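Local coordinates for activated BY transcription factor SSRB (Salmonella enterica, PDB 2WNW), which belongs to glycosyl hydrolase family 30 and pairs a TIM-barrel domain with a beta-sandwich domain, at residues 92-97 with 142-147; 86-91 with 175-180; 57-62 with 339-344; 198-201 with 206-209; 50-55 with 135-140. One frame throughout, in Å; residues are numbered along the deposited sequence.

Contact 1. Residues 92-97 with 142-147; sequences SCDFSL and SPWSPP. With GOL (glycerol), chain F.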
# COMPACT_ATOMS: atom_id res chain seq x y z
N SER A 92 -37.09 3.04 -5.39
CA SER A 92 -36.31 3.72 -6.42
C SER A 92 -34.95 4.34 -6.08
O SER A 92 -34.70 4.76 -4.95
CB SER A 92 -37.18 4.81 -7.07
OG SER A 92 -37.59 5.76 -6.11
N CYS A 93 -34.07 4.37 -7.08
CA CYS A 93 -32.76 4.99 -6.98
C CYS A 93 -32.76 5.92 -8.19
O CYS A 93 -33.77 5.99 -8.90
CB CYS A 93 -31.62 3.95 -7.06
SG CYS A 93 -31.41 3.08 -8.62
N ASP A 94 -31.68 6.65 -8.44
CA ASP A 94 -31.68 7.56 -9.59
C ASP A 94 -31.83 6.83 -10.92
O ASP A 94 -32.42 7.37 -11.86
CB ASP A 94 -30.42 8.45 -9.59
CG ASP A 94 -29.13 7.65 -9.56
OD1 ASP A 94 -29.06 6.68 -8.78
OD2 ASP A 94 -28.20 8.00 -10.30
N PHE A 95 -31.32 5.61 -10.99
CA PHE A 95 -31.46 4.84 -12.22
C PHE A 95 -32.81 4.12 -12.25
O PHE A 95 -32.89 2.89 -12.19
CB PHE A 95 -30.30 3.87 -12.39
CG PHE A 95 -29.07 4.51 -12.98
CD1 PHE A 95 -28.10 5.09 -12.16
CD2 PHE A 95 -28.94 4.61 -14.36
CE1 PHE A 95 -27.01 5.77 -12.72
CE2 PHE A 95 -27.86 5.28 -14.92
CZ PHE A 95 -26.89 5.87 -14.10
N SER A 96 -33.86 4.93 -12.34
CA SER A 96 -35.23 4.45 -12.40
C SER A 96 -35.97 5.40 -13.34
O SER A 96 -35.47 6.48 -13.66
CB SER A 96 -35.89 4.51 -11.02
OG SER A 96 -35.18 3.73 -10.07
N LEU A 97 -37.15 4.99 -13.80
CA LEU A 97 -37.93 5.82 -14.70
C LEU A 97 -38.47 7.01 -13.90
O LEU A 97 -38.88 8.02 -14.47
CB LEU A 97 -39.09 5.01 -15.29
CG LEU A 97 -38.68 3.80 -16.13
CD1 LEU A 97 -39.93 3.06 -16.61
CD2 LEU A 97 -37.85 4.25 -17.32
N SER A 142 -30.17 -2.58 -0.97
CA SER A 142 -29.91 -1.32 -0.28
C SER A 142 -30.96 -0.28 -0.67
O SER A 142 -31.37 -0.21 -1.82
CB SER A 142 -28.54 -0.75 -0.67
OG SER A 142 -27.49 -1.66 -0.43
N PRO A 143 -31.40 0.54 0.30
CA PRO A 143 -32.40 1.56 0.00
C PRO A 143 -31.72 2.89 -0.30
O PRO A 143 -30.65 3.18 0.23
CB PRO A 143 -33.21 1.67 1.30
CG PRO A 143 -32.66 0.59 2.22
CD PRO A 143 -31.26 0.36 1.75
N TRP A 144 -32.33 3.69 -1.17
CA TRP A 144 -31.82 5.01 -1.49
C TRP A 144 -32.71 5.98 -0.71
O TRP A 144 -32.28 7.08 -0.34
CB TRP A 144 -31.92 5.27 -3.00
CG TRP A 144 -30.64 5.02 -3.76
CD1 TRP A 144 -29.88 5.94 -4.42
CD2 TRP A 144 -29.99 3.75 -3.98
NE1 TRP A 144 -28.81 5.34 -5.04
CE2 TRP A 144 -28.85 4.00 -4.78
CE3 TRP A 144 -30.26 2.44 -3.58
CZ2 TRP A 144 -27.98 2.97 -5.19
CZ3 TRP A 144 -29.40 1.41 -3.98
CH2 TRP A 144 -28.27 1.69 -4.79
N SER A 145 -33.95 5.58 -0.44
CA SER A 145 -34.86 6.42 0.32
C SER A 145 -36.17 5.76 0.74
O SER A 145 -36.75 4.99 -0.01
CB SER A 145 -35.22 7.69 -0.47
OG SER A 145 -36.19 8.47 0.22
N PRO A 146 -36.62 6.04 1.98
CA PRO A 146 -37.87 5.48 2.49
C PRO A 146 -38.98 6.24 1.74
O PRO A 146 -38.69 7.19 1.02
CB PRO A 146 -37.85 5.87 3.97
CG PRO A 146 -36.38 5.96 4.29
CD PRO A 146 -35.84 6.67 3.06
N PRO A 147 -40.25 5.82 1.90
CA PRO A 147 -41.34 6.51 1.20
C PRO A 147 -41.34 7.98 1.63
O PRO A 147 -40.92 8.31 2.74
CB PRO A 147 -42.59 5.78 1.69
CG PRO A 147 -42.07 4.39 2.00
CD PRO A 147 -40.75 4.68 2.68
C1 GOL F . -25.19 6.84 -8.16
O1 GOL F . -25.79 6.78 -9.45
C2 GOL F . -26.12 6.15 -7.13
O2 GOL F . -27.38 6.73 -7.14
C3 GOL F . -25.64 6.32 -5.68
O3 GOL F . -24.37 5.81 -5.42
O HOH W 1 -34.76 3.60 -2.50

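Contact 2. Residues 86-91 with 175-180; sequences ARMPIQ and INYLLE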
# COMPACT_ATOMS: atom_id res chain seq x y z
N ALA A 86 -24.31 -9.36 -6.42
CA ALA A 86 -25.17 -8.36 -7.04
C ALA A 86 -25.74 -7.45 -5.97
O ALA A 86 -25.83 -7.82 -4.79
CB ALA A 86 -26.30 -9.02 -7.82
N ARG A 87 -26.11 -6.24 -6.37
CA ARG A 87 -26.72 -5.28 -5.47
C ARG A 87 -27.94 -4.75 -6.20
O ARG A 87 -27.93 -4.62 -7.43
CB ARG A 87 -25.74 -4.13 -5.15
CG ARG A 87 -26.29 -3.05 -4.21
CD ARG A 87 -25.14 -2.34 -3.48
NE ARG A 87 -25.56 -1.21 -2.65
CZ ARG A 87 -25.57 0.06 -3.04
NH1 ARG A 87 -25.18 0.39 -4.27
NH2 ARG A 87 -25.93 1.02 -2.19
N MET A 88 -29.00 -4.48 -5.45
CA MET A 88 -30.23 -3.97 -6.04
C MET A 88 -30.88 -3.00 -5.06
O MET A 88 -30.65 -3.08 -3.85
CB MET A 88 -31.17 -5.13 -6.37
CG MET A 88 -31.39 -6.11 -5.22
SD MET A 88 -32.00 -7.68 -5.86
CE MET A 88 -32.31 -8.57 -4.33
N PRO A 89 -31.70 -2.08 -5.57
CA PRO A 89 -32.37 -1.09 -4.73
C PRO A 89 -33.71 -1.49 -4.13
O PRO A 89 -34.52 -2.18 -4.76
CB PRO A 89 -32.52 0.10 -5.68
CG PRO A 89 -32.86 -0.59 -6.97
CD PRO A 89 -31.86 -1.75 -7.00
N ILE A 90 -33.93 -1.04 -2.89
CA ILE A 90 -35.18 -1.25 -2.18
C ILE A 90 -35.87 0.08 -2.45
O ILE A 90 -35.51 1.11 -1.87
CB ILE A 90 -34.93 -1.46 -0.66
CG1 ILE A 90 -34.11 -2.73 -0.44
CG2 ILE A 90 -36.26 -1.52 0.09
CD1 ILE A 90 -33.73 -3.01 1.01
N GLN A 91 -36.85 0.05 -3.35
CA GLN A 91 -37.58 1.22 -3.84
C GLN A 91 -36.67 1.91 -4.85
O GLN A 91 -35.57 1.42 -5.14
CB GLN A 91 -38.00 2.16 -2.69
CG GLN A 91 -38.88 1.46 -1.65
CD GLN A 91 -39.66 2.41 -0.76
OE1 GLN A 91 -39.17 3.46 -0.35
NE2 GLN A 91 -40.89 2.03 -0.44
N ILE A 175 -38.81 -5.74 5.46
CA ILE A 175 -39.07 -7.16 5.66
C ILE A 175 -40.04 -7.65 4.58
O ILE A 175 -39.85 -8.72 4.00
CB ILE A 175 -39.68 -7.44 7.06
CG1 ILE A 175 -38.65 -7.11 8.15
CG2 ILE A 175 -40.11 -8.90 7.16
CD1 ILE A 175 -37.41 -8.00 8.12
N ASN A 176 -41.08 -6.87 4.30
CA ASN A 176 -42.03 -7.28 3.27
C ASN A 176 -41.38 -7.33 1.89
O ASN A 176 -41.76 -8.13 1.04
CB ASN A 176 -43.26 -6.37 3.26
CG ASN A 176 -44.30 -6.80 4.26
OD1 ASN A 176 -44.40 -6.26 5.36
ND2 ASN A 176 -45.09 -7.81 3.89
N TYR A 177 -40.40 -6.47 1.68
CA TYR A 177 -39.65 -6.45 0.43
C TYR A 177 -38.97 -7.82 0.33
O TYR A 177 -39.02 -8.48 -0.71
CB TYR A 177 -38.59 -5.34 0.48
CG TYR A 177 -37.47 -5.49 -0.53
CD1 TYR A 177 -37.60 -5.00 -1.83
CD2 TYR A 177 -36.27 -6.12 -0.18
CE1 TYR A 177 -36.56 -5.14 -2.76
CE2 TYR A 177 -35.24 -6.27 -1.10
CZ TYR A 177 -35.39 -5.77 -2.38
OH TYR A 177 -34.36 -5.90 -3.29
N LEU A 178 -38.33 -8.24 1.42
CA LEU A 178 -37.64 -9.53 1.45
C LEU A 178 -38.60 -10.70 1.24
O LEU A 178 -38.28 -11.64 0.51
CB LEU A 178 -36.90 -9.70 2.78
CG LEU A 178 -35.70 -8.77 3.03
CD1 LEU A 178 -35.17 -8.98 4.44
CD2 LEU A 178 -34.61 -9.03 2.00
N LEU A 179 -39.78 -10.65 1.87
CA LEU A 179 -40.76 -11.72 1.71
C LEU A 179 -41.29 -11.74 0.28
O LEU A 179 -41.46 -12.81 -0.31
CB LEU A 179 -41.93 -11.50 2.68
CG LEU A 179 -41.55 -11.59 4.16
CD1 LEU A 179 -42.76 -11.25 5.02
CD2 LEU A 179 -41.04 -12.99 4.48
N GLU A 180 -41.53 -10.56 -0.27
CA GLU A 180 -42.01 -10.42 -1.64
C GLU A 180 -41.04 -11.08 -2.62
O GLU A 180 -41.44 -11.88 -3.47
CB GLU A 180 -42.18 -8.93 -1.98
CG GLU A 180 -42.20 -8.57 -3.46
CD GLU A 180 -43.33 -9.24 -4.23
OE1 GLU A 180 -44.35 -9.61 -3.61
OE2 GLU A 180 -43.20 -9.37 -5.46
O HOH W 2 -34.54 -4.70 -5.75

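Contact 3. Residues 57-62 with 339-344; sequences GVVFNS and GGPNHQ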
# COMPACT_ATOMS: atom_id res chain seq x y z
N GLY A 57 -33.12 -3.03 -15.74
CA GLY A 57 -34.22 -3.95 -16.00
C GLY A 57 -35.05 -3.55 -17.21
O GLY A 57 -35.40 -4.39 -18.04
N VAL A 58 -35.37 -2.26 -17.31
CA VAL A 58 -36.15 -1.75 -18.43
C VAL A 58 -35.38 -1.93 -19.74
O VAL A 58 -35.96 -2.27 -20.77
CB VAL A 58 -36.51 -0.26 -18.21
CG1 VAL A 58 -37.00 0.37 -19.51
CG2 VAL A 58 -37.58 -0.14 -17.13
N VAL A 59 -34.07 -1.71 -19.69
CA VAL A 59 -33.24 -1.88 -20.87
C VAL A 59 -33.20 -3.36 -21.24
O VAL A 59 -33.31 -3.72 -22.42
CB VAL A 59 -31.80 -1.37 -20.62
CG1 VAL A 59 -30.90 -1.69 -21.81
CG2 VAL A 59 -31.84 0.13 -20.37
N PHE A 60 -33.07 -4.21 -20.23
CA PHE A 60 -33.04 -5.65 -20.46
C PHE A 60 -34.35 -6.12 -21.10
O PHE A 60 -34.34 -6.91 -22.05
CB PHE A 60 -32.86 -6.39 -19.13
CG PHE A 60 -33.03 -7.89 -19.24
CD1 PHE A 60 -32.05 -8.67 -19.85
CD2 PHE A 60 -34.17 -8.51 -18.75
CE1 PHE A 60 -32.20 -10.05 -19.96
CE2 PHE A 60 -34.34 -9.89 -18.85
CZ PHE A 60 -33.35 -10.66 -19.46
N ASN A 61 -35.47 -5.65 -20.57
CA ASN A 61 -36.77 -6.03 -21.09
C ASN A 61 -36.95 -5.61 -22.55
O ASN A 61 -37.73 -6.23 -23.28
CB ASN A 61 -37.90 -5.40 -20.25
CG ASN A 61 -38.00 -6.01 -18.86
OD1 ASN A 61 -37.45 -7.07 -18.57
ND2 ASN A 61 -38.75 -5.34 -17.98
N SER A 62 -36.24 -4.58 -22.99
CA SER A 62 -36.35 -4.09 -24.36
C SER A 62 -35.51 -4.88 -25.36
O SER A 62 -35.59 -4.64 -26.56
CB SER A 62 -35.96 -2.61 -24.43
OG SER A 62 -34.56 -2.45 -24.35
N GLY A 339 -26.49 5.93 -21.61
CA GLY A 339 -26.16 5.80 -20.20
C GLY A 339 -27.34 6.01 -19.28
O GLY A 339 -27.19 6.42 -18.12
N GLY A 340 -28.54 5.73 -19.80
CA GLY A 340 -29.75 5.89 -19.02
C GLY A 340 -30.55 4.61 -19.03
O GLY A 340 -30.05 3.57 -19.47
N PRO A 341 -31.82 4.64 -18.59
CA PRO A 341 -32.54 5.81 -18.09
C PRO A 341 -32.21 6.20 -16.65
O PRO A 341 -31.93 5.33 -15.82
CB PRO A 341 -34.00 5.40 -18.24
CG PRO A 341 -33.94 3.94 -17.90
CD PRO A 341 -32.70 3.46 -18.64
N ASN A 342 -32.24 7.50 -16.37
CA ASN A 342 -31.96 8.03 -15.03
C ASN A 342 -32.94 9.19 -14.86
O ASN A 342 -32.92 10.14 -15.63
CB ASN A 342 -30.51 8.53 -14.96
CG ASN A 342 -30.12 8.98 -13.56
OD1 ASN A 342 -30.57 10.02 -13.08
ND2 ASN A 342 -29.26 8.20 -12.91
N HIS A 343 -33.79 9.12 -13.83
CA HIS A 343 -34.79 10.16 -13.65
C HIS A 343 -34.30 11.54 -13.23
O HIS A 343 -35.09 12.46 -13.08
CB HIS A 343 -35.92 9.65 -12.73
CG HIS A 343 -35.61 9.70 -11.27
ND1 HIS A 343 -35.69 10.86 -10.52
CD2 HIS A 343 -35.27 8.72 -10.39
CE1 HIS A 343 -35.42 10.59 -9.26
NE2 HIS A 343 -35.16 9.30 -9.15
N GLN A 344 -32.99 11.69 -13.04
CA GLN A 344 -32.41 12.98 -12.70
C GLN A 344 -31.36 13.39 -13.72
O GLN A 344 -30.62 14.35 -13.51
CB GLN A 344 -31.80 12.96 -11.30
CG GLN A 344 -32.76 13.39 -10.20
CD GLN A 344 -33.32 14.78 -10.43
OE1 GLN A 344 -34.51 14.95 -10.67
NE2 GLN A 344 -32.45 15.78 -10.35

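Contact 4. Residues 198-201 with 206-209; sequences VAVK and CLYS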
# COMPACT_ATOMS: atom_id res chain seq x y z
N VAL A 198 -24.84 10.02 4.44
CA VAL A 198 -24.43 11.37 4.80
C VAL A 198 -24.50 12.32 3.60
O VAL A 198 -24.08 13.47 3.69
CB VAL A 198 -22.98 11.40 5.36
CG1 VAL A 198 -22.87 10.52 6.59
CG2 VAL A 198 -21.99 10.95 4.28
N ALA A 199 -25.05 11.84 2.49
CA ALA A 199 -25.11 12.67 1.30
C ALA A 199 -26.50 13.01 0.76
O ALA A 199 -27.32 12.13 0.48
CB ALA A 199 -24.28 12.03 0.19
N VAL A 200 -26.74 14.30 0.59
CA VAL A 200 -27.99 14.78 0.03
C VAL A 200 -27.80 14.75 -1.49
O VAL A 200 -26.78 15.21 -1.99
CB VAL A 200 -28.29 16.23 0.45
CG1 VAL A 200 -29.54 16.72 -0.26
CG2 VAL A 200 -28.46 16.32 1.97
N LYS A 201 -28.77 14.20 -2.21
CA LYS A 201 -28.70 14.14 -3.67
C LYS A 201 -29.98 14.73 -4.24
O LYS A 201 -30.99 14.78 -3.55
CB LYS A 201 -28.57 12.69 -4.13
CG LYS A 201 -27.32 11.96 -3.64
CD LYS A 201 -26.07 12.57 -4.26
CE LYS A 201 -24.83 11.78 -3.85
NZ LYS A 201 -23.59 12.40 -4.40
N CYS A 206 -31.38 9.84 1.61
CA CYS A 206 -31.89 9.97 2.98
C CYS A 206 -30.70 9.99 3.93
O CYS A 206 -29.79 9.17 3.80
CB CYS A 206 -32.81 8.79 3.30
SG CYS A 206 -33.67 8.90 4.88
N LEU A 207 -30.71 10.92 4.87
CA LEU A 207 -29.61 11.06 5.82
C LEU A 207 -29.83 10.36 7.16
O LEU A 207 -30.93 10.35 7.70
CB LEU A 207 -29.34 12.54 6.10
CG LEU A 207 -29.06 13.47 4.92
CD1 LEU A 207 -28.95 14.90 5.44
CD2 LEU A 207 -27.77 13.05 4.22
N TYR A 208 -28.75 9.79 7.68
CA TYR A 208 -28.74 9.11 8.98
C TYR A 208 -27.42 9.45 9.63
O TYR A 208 -26.38 9.47 8.96
CB TYR A 208 -28.76 7.59 8.83
CG TYR A 208 -30.05 6.94 8.37
CD1 TYR A 208 -30.90 6.32 9.27
CD2 TYR A 208 -30.35 6.87 7.01
CE1 TYR A 208 -32.03 5.62 8.83
CE2 TYR A 208 -31.47 6.18 6.56
CZ TYR A 208 -32.30 5.55 7.47
OH TYR A 208 -33.38 4.83 7.01
N SER A 209 -27.43 9.72 10.93
CA SER A 209 -26.19 9.98 11.65
C SER A 209 -25.70 8.55 11.90
O SER A 209 -26.45 7.61 11.71
CB SER A 209 -26.47 10.66 12.98
OG SER A 209 -27.24 9.81 13.81
O HOH W 3 -28.38 9.44 0.35

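Contact 5. Residues 50-55 with 135-140; sequences GSFTEG and PHMKLM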
# COMPACT_ATOMS: atom_id res chain seq x y z
N GLY A 50 -22.38 -7.12 -10.40
CA GLY A 50 -22.86 -5.80 -10.76
C GLY A 50 -24.24 -5.55 -10.18
O GLY A 50 -24.76 -6.38 -9.43
N SER A 51 -24.85 -4.42 -10.53
CA SER A 51 -26.15 -4.09 -9.96
C SER A 51 -27.36 -4.14 -10.87
O SER A 51 -27.31 -3.77 -12.05
CB SER A 51 -26.08 -2.70 -9.33
OG SER A 51 -24.97 -2.60 -8.45
N PHE A 52 -28.47 -4.60 -10.29
CA PHE A 52 -29.75 -4.67 -10.97
C PHE A 52 -30.50 -3.42 -10.53
O PHE A 52 -30.72 -3.22 -9.34
CB PHE A 52 -30.56 -5.89 -10.51
CG PHE A 52 -29.89 -7.22 -10.75
CD1 PHE A 52 -29.47 -8.00 -9.68
CD2 PHE A 52 -29.72 -7.70 -12.05
CE1 PHE A 52 -28.90 -9.25 -9.89
CE2 PHE A 52 -29.15 -8.96 -12.27
CZ PHE A 52 -28.74 -9.73 -11.19
N THR A 53 -30.88 -2.57 -11.48
CA THR A 53 -31.65 -1.37 -11.17
C THR A 53 -32.85 -1.37 -12.11
O THR A 53 -32.87 -2.11 -13.09
CB THR A 53 -30.84 -0.08 -11.44
OG1 THR A 53 -30.40 -0.07 -12.80
CG2 THR A 53 -29.64 -0.00 -10.51
N GLU A 54 -33.86 -0.55 -11.81
CA GLU A 54 -35.02 -0.48 -12.68
C GLU A 54 -34.54 -0.09 -14.08
O GLU A 54 -35.05 -0.59 -15.08
CB GLU A 54 -36.04 0.54 -12.17
CG GLU A 54 -37.07 0.92 -13.23
CD GLU A 54 -38.32 1.55 -12.66
OE1 GLU A 54 -39.25 0.80 -12.27
OE2 GLU A 54 -38.37 2.80 -12.58
N GLY A 55 -33.55 0.80 -14.13
CA GLY A 55 -33.02 1.22 -15.42
C GLY A 55 -32.47 0.05 -16.20
O GLY A 55 -32.80 -0.14 -17.37
N PRO A 135 -27.93 -19.86 -9.84
CA PRO A 135 -28.87 -19.84 -8.72
C PRO A 135 -28.22 -19.60 -7.36
O PRO A 135 -28.92 -19.42 -6.36
CB PRO A 135 -29.55 -21.20 -8.82
CG PRO A 135 -28.46 -22.07 -9.35
CD PRO A 135 -27.85 -21.21 -10.44
N HIS A 136 -26.89 -19.60 -7.31
CA HIS A 136 -26.18 -19.39 -6.05
C HIS A 136 -25.63 -17.98 -5.84
O HIS A 136 -24.84 -17.75 -4.92
CB HIS A 136 -25.06 -20.42 -5.92
CG HIS A 136 -25.55 -21.83 -5.80
ND1 HIS A 136 -25.13 -22.84 -6.64
CD2 HIS A 136 -26.45 -22.39 -4.95
CE1 HIS A 136 -25.74 -23.97 -6.31
NE2 HIS A 136 -26.55 -23.72 -5.29
N MET A 137 -26.05 -17.04 -6.68
CA MET A 137 -25.59 -15.66 -6.55
C MET A 137 -25.95 -15.14 -5.16
O MET A 137 -27.01 -15.44 -4.63
CB MET A 137 -26.28 -14.76 -7.57
CG MET A 137 -25.90 -14.97 -9.01
SD MET A 137 -26.71 -13.71 -10.01
CE MET A 137 -25.82 -12.24 -9.46
N LYS A 138 -25.05 -14.34 -4.59
CA LYS A 138 -25.29 -13.74 -3.28
C LYS A 138 -25.82 -12.34 -3.58
O LYS A 138 -25.09 -11.50 -4.12
CB LYS A 138 -23.99 -13.67 -2.48
CG LYS A 138 -24.13 -13.01 -1.12
CD LYS A 138 -22.78 -12.83 -0.44
CE LYS A 138 -22.92 -12.13 0.90
NZ LYS A 138 -21.61 -11.85 1.55
N LEU A 139 -27.08 -12.08 -3.23
CA LEU A 139 -27.70 -10.80 -3.51
C LEU A 139 -27.77 -9.84 -2.32
O LEU A 139 -28.09 -10.25 -1.20
CB LEU A 139 -29.11 -11.02 -4.08
CG LEU A 139 -29.20 -12.02 -5.24
CD1 LEU A 139 -30.66 -12.22 -5.64
CD2 LEU A 139 -28.40 -11.51 -6.42
N MET A 140 -27.49 -8.58 -2.59
CA MET A 140 -27.51 -7.53 -1.57
C MET A 140 -28.54 -6.47 -1.96
O MET A 140 -28.63 -6.08 -3.12
CB MET A 140 -26.13 -6.89 -1.46
CG MET A 140 -26.03 -5.76 -0.45
SD MET A 140 -24.36 -5.10 -0.41
CE MET A 140 -24.50 -3.79 0.81

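Contact 1. Residues 92-97 with 142-147
Cys93 lies over one face of the Trp144 indole. Its CB is 3.4 Å from the centroid of the five-membered ring and 7° off the ring normal, a CH-pi contact. The sulfur points on over the six-membered ring but stands further from its plane: with chi1 at 66°, SG falls between the backbone N and the carbonyl carbon, 4.8 Å from that ring's centroid, a more distant sulfur-aromatic contact. Ser92 joins through its backbone, O being 3.4 Å from Trp144 CB. That oxygen also accepts from water 1 at 2.7 Å, and the water in turn accepts from Trp144 N at 2.8 Å, so one solvent molecule ties the two backbones. Ser92 OG turns instead to Asp204.

At the indole edge, Trp144 NE1 donates to glycerol O2 over 2.9 Å at 156°, while glycerol O1 donates to Asp94 OD2 at 2.8 Å. Glu196, Glu294 and Trp331 also hydrogen-bond this glycerol, which is probably from the crystallisation liquor. Segment 142-147 runs out of strand 138-143, beside the loop that leaves strand 85-90, so the pocket sits above the C-terminal ends of the barrel strands, with Trp170 of helix 167-183 against Pro143, Pro146 and Pro147.

Contact 2. Residues 86-91 with 175-180
Ile90 packs broadly over one face of the Tyr177 ring, and this is the close-packed half of the contact. Its CG1 is 3.9 Å from the ring centroid and 15° off the normal, a CH-pi geometry displaced slightly toward CZ and CE2. The other branches widen the patch: Ile90 CG2 lies toward Tyr177 CG and CD1, Ile90 CD1 toward Tyr177 CD2 and CE2. The phenol gets there because Tyr177 CG is anti to the backbone N (chi1 161°), which sends the ring from helix 167-183 across to strand 85-90; the two segment axes stay 10.6 Å apart and cross at 125°, so one long side chain spans most of the gap.

Around the hydroxyl the fit is by a few point contacts and a water. Met88, an extended chain beyond CG, flanks Tyr177 OH with CE at 3.5 Å and with CG at 3.5 Å, without stacking on the ring. Water 2 donates to Pro89 O at 2.7 Å and is hydrogen-bonded to Tyr177 OH, also at 2.7 Å, close to the ring plane. This pairing of an outer helix with a barrel strand belongs to the TIM-barrel design, with Ala141 of strand 138-143 also touching Tyr177. Chemically, an apolar ring face is matched by aliphatic carbon, while a water gives the phenol hydroxyl a polar partner at a contact whose residues are all buried.

Contact 3. Residues 57-62 with 339-344
Val59 and Pro341 are the residues whose CA atoms come nearest, 8.2 Å apart, where helix 54-61 faces an irregular loop that reaches Pro341 through a cis peptide bond. The cis geometry matters for the side chains: it brings the carbonyl O of Gly340 and the CD of Pro341 to the same side of the peptide, and both face Val59. Val59 CG2 meets Pro341 CD at 3.8 Å and Gly340 O at 4.0 Å. CG2 can do so because chi1 (174°) sets CG1 anti to the backbone N and leaves CG2 beside that N, on the side turned to the loop. The valine and the proline ring meet at a slant, and Val58 adds a little burial at longer range. Leu334 and Tyr354, from strands 332-336 and 352-355, also touch Val59, which makes it a junction between the first helix after barrel strand 48-51 and the small three-stranded sheet.

Each segment is also braced internally. Ser62 OG donates to Val59 O at 2.6 Å near the helix end. Beyond Pro341, Asn342 OD1 accepts from Gln344 N at 2.9 Å with an N-H...O angle of 152°, an Asx turn, and ND2 of the same amide bonds to Asp94, which also holds the glycerol. The chemistry is therefore divided: across the interface there is a small van der Waals touch that buries 93 Å² in total, whereas hydrogen bonds within the loop and to Asp94 hold the Asn342 amide just past the proline.

Contact 4. Residues 198-201 with 206-209
Leu207 sets one methyl on a peptide group and offers the other to Val200. Its CD2 is 3.4 Å from Val198 C and 3.4 Å from Ala199 N, and it stands almost straight above the plane of that peptide, so the methyl packs on the flat face of the amide and not on its edge. The other branch, CD1, meets Val200 CG2 at 3.8 Å, with CD2 only slightly further from the same valine methyl; the two side chains pass each other at a slant. On the leucine, CG lies beside the backbone N and anti to the carbonyl carbon (chi1 -55°), which tips the branched end toward 198-200 although the CB itself does not point there. On the valine, chi1 of 175° puts CG2 beside its own backbone N, facing the leucine.

Val198 turns its side chain from segment 206-209, its CG1 coming no closer than 4.4 Å to Tyr208 O, even though its CA is 5.3 Å from that of Leu207. Tyr208 leads its ring away to Gln194. Between the backbones, water 3 donates to Ala199 O at 2.9 Å and accepts from Cys206 N at 3.3 Å, a solvent bridge across the loop. Val198 and Val200 are exposed, so this is a surface contact.

Both segments belong to one beta-alpha loop of the TIM barrel, joining the fourth barrel strand, 190-192, to helix 210-227. Backbone bonds link Leu207 to Gly160 and Tyr208 to Pro197, and Ser209 then N-caps the helix, with Glu212 bonded back to its backbone N.

Contact 5. Residues 50-55 with 135-140
Thr53 OG1 accepts from Ala56 N, as the N-cap of helix 54-61, and is also bonded to Asn332 OD1; the two bonds fix the chain directly after Phe52, the ring that meets Met137 and Leu139. The setting is a TIM barrel: segment 50-55 is the end of strand 48-51 with the turn into its helix, and 135-140 leads into strand 138-143. Strand 85-90 runs between the two, bonded through its backbone to Phe52 on one flank and to Met140 on the other. The contact thus reaches over the middle strand, where small Ala86 touches Phe52, Met137 and Leu139 alike.

Phe52 carries its ring with CG beside the backbone N (chi1 -60°), directed at the start of the third strand. Met137 arrives obliquely, neither over the face nor at the edge, with CE 4.2 Å from Phe52 CZ; its chain is extended to the sulfur and then bends (chi3 69°) to bring that methyl round. Leu126, Ile127 and Ala130 of helix 124-133 also touch the ring, and Leu131 touches Met137, so the helix preceding strand 138-143 packs over the same apolar patch on the outside of the barrel. Leu139 crosses Phe52 at about a right angle and comes in at the edge, near the ring plane, where its CD2 methyl lies 4.2 Å from Phe52 CE1.

Contact 1 is the hub: it touches all four others, and its Asp94 and Trp144 bind the glycerol. Contact 3 reaches that pocket through Asn342 ND2, 2.8 Å from Asp94 OD2, the centres of contacts 1 and 3 being about 14 Å apart. Contacts 1, 2 and 5 meet along barrel strands: Ser142 O to Ile90 N (2.9 Å) joins contacts 1 and 2, and Ala86 O to Met140 N (2.9 Å) joins contacts 2 and 5, centred about 10 Å apart. Contact 5 also touches contact 1 where Phe95 O meets Gly55 N at 2.9 Å. Contact 4 is peripheral, meeting contact 1 through Pro146 and Cys206, its centre about 24 Å from that of contact 5.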